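Packaging enzyme P4 (Pseudomonas phage phi6, PDB 4BLO) hydrolyses nucleoside triphosphates as a hexameric RecA-like motor ATPase, probably to drive viral RNA into the phage's capsid. Local coordinates at residues Ala254-Cys257 / Val262-Thr265. Sequence-based numbering, arbitrary orientation.
Sequences AILC and VSRT
Leu256 faces two consecutive residues, Ser263 and Arg264, across an antiparallel strand pair, and its backbone bonds to both. Leu256 N gives a nearly straight hydrogen bond to Arg264 O (2.6 Å). In return Leu256 O accepts Ser263 N at 2.8 Å, bent to 143° and approaching from above the carbonyl plane, together with a weak, longer bond from Arg264 N (3.5 Å). One carbonyl thus serves two successive amides, and the extra residue is taken up by Ser263, whose helix-like backbone interrupts the extended chain. CA-H...O contacts add to the seam, such as Thr265 CA to Ala254 O at 3.2 Å.

Apolar packing differs between the two faces. On one, branched residues suited to strands meet: Ile255 keeps CG1 beside its backbone N (chi1 -50°), which places CG2 anti to that nitrogen, and CG2 rests on Val262 CG1 at 3.5 Å, while Thr265 turns its methyl CG2 alongside Ile255. Cys257, slim enough to sit beside the P-loop residues Ser130 and Lys132, only grazes Val262. On the other face the CB atoms of Leu256 and Arg264 pair at 3.9 Å, and Leu256 CD2 lies by the small Ser263 side chain; Phe244 of helix 240-248 packs against both Leu256 and Arg264.

Charge is carried away from the seam. The long Arg264 chain, bent at chi3 (88°), leads outward, where its guanidinium forms a salt bridge with Glu241 and the side chain reaches a bound ADP. The arrangement is a classic beta bulge in the hairpin 253-258/261-269, which extends the central sheet of this P-loop ATPase and brings Arg264 to a nucleotide pocket.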
loop_
_atom_site.group_PDB
_atom_site.type_symbol
_atom_site.label_atom_id
_atom_site.label_comp_id
_atom_site.label_asym_id
_atom_site.label_seq_id
_atom_site.Cartn_x
_atom_site.Cartn_y
_atom_site.Cartn_z
ATOM N N ALA L 254 27.621 -0.627 -19.218
ATOM C CA ALA L 254 27.477 -0.542 -17.774
ATOM C C ALA L 254 28.848 -0.492 -17.137
ATOM O O ALA L 254 29.747 -1.236 -17.532
ATOM C CB ALA L 254 26.664 -1.719 -17.241
ATOM N N ILE L 255 29.000 0.426 -16.171
ATOM C CA ILE L 255 30.210 0.670 -15.385
ATOM C C ILE L 255 29.857 0.686 -13.909
ATOM O O ILE L 255 28.955 1.430 -13.512
ATOM C CB ILE L 255 30.919 2.003 -15.767
ATOM C CG1 ILE L 255 31.132 2.165 -17.287
ATOM C CG2 ILE L 255 32.228 2.165 -14.994
ATOM C CD1 ILE L 255 31.139 3.622 -17.762
ATOM N N LEU L 256 30.582 -0.105 -13.094
ATOM C CA LEU L 256 30.424 -0.104 -11.649
ATOM C C LEU L 256 31.607 0.635 -11.032
ATOM O O LEU L 256 32.743 0.440 -11.453
ATOM C CB LEU L 256 30.281 -1.529 -11.060
ATOM C CG LEU L 256 30.024 -1.624 -9.504
ATOM C CD1 LEU L 256 28.673 -1.032 -9.099
ATOM C CD2 LEU L 256 30.174 -3.043 -8.988
ATOM N N CYS L 257 31.324 1.501 -10.062
ATOM C CA CYS L 257 32.312 2.269 -9.312
ATOM C C CYS L 257 32.302 1.849 -7.875
ATOM O O CYS L 257 31.249 1.628 -7.274
ATOM C CB CYS L 257 32.062 3.765 -9.431
ATOM S SG CYS L 257 32.481 4.457 -11.041
ATOM N N VAL L 262 36.907 2.065 -11.001
ATOM C CA VAL L 262 35.967 1.244 -11.759
ATOM C C VAL L 262 36.169 -0.215 -11.351
ATOM O O VAL L 262 37.217 -0.801 -11.583
ATOM C CB VAL L 262 36.082 1.453 -13.280
ATOM C CG1 VAL L 262 35.179 0.478 -14.013
ATOM C CG2 VAL L 262 35.735 2.889 -13.659
ATOM N N SER L 263 35.161 -0.762 -10.708
ATOM C CA SER L 263 35.104 -2.109 -10.174
ATOM C C SER L 263 34.726 -3.133 -11.265
ATOM O O SER L 263 35.326 -4.214 -11.316
ATOM C CB SER L 263 34.087 -2.142 -9.033
ATOM O OG SER L 263 34.052 -3.374 -8.336
ATOM N N ARG L 264 33.725 -2.801 -12.121
ATOM C CA ARG L 264 33.229 -3.665 -13.202
ATOM C C ARG L 264 32.723 -2.880 -14.426
ATOM O O ARG L 264 32.180 -1.783 -14.275
ATOM C CB ARG L 264 32.095 -4.568 -12.700
ATOM C CG ARG L 264 32.586 -5.825 -11.998
ATOM C CD ARG L 264 31.465 -6.557 -11.293
ATOM N NE ARG L 264 30.802 -7.501 -12.191
ATOM C CZ ARG L 264 29.823 -8.321 -11.826
ATOM N NH1 ARG L 264 29.377 -8.319 -10.576
ATOM N NH2 ARG L 264 29.281 -9.150 -12.710
ATOM N N THR L 265 32.898 -3.457 -15.645
ATOM C CA THR L 265 32.387 -2.888 -16.896
ATOM C C THR L 265 31.794 -3.941 -17.815
ATOM O O THR L 265 32.133 -5.122 -17.743
ATOM C CB THR L 265 33.412 -2.077 -17.677
ATOM O OG1 THR L 265 34.553 -2.867 -18.028
ATOM C CG2 THR L 265 33.746 -0.752 -17.025
#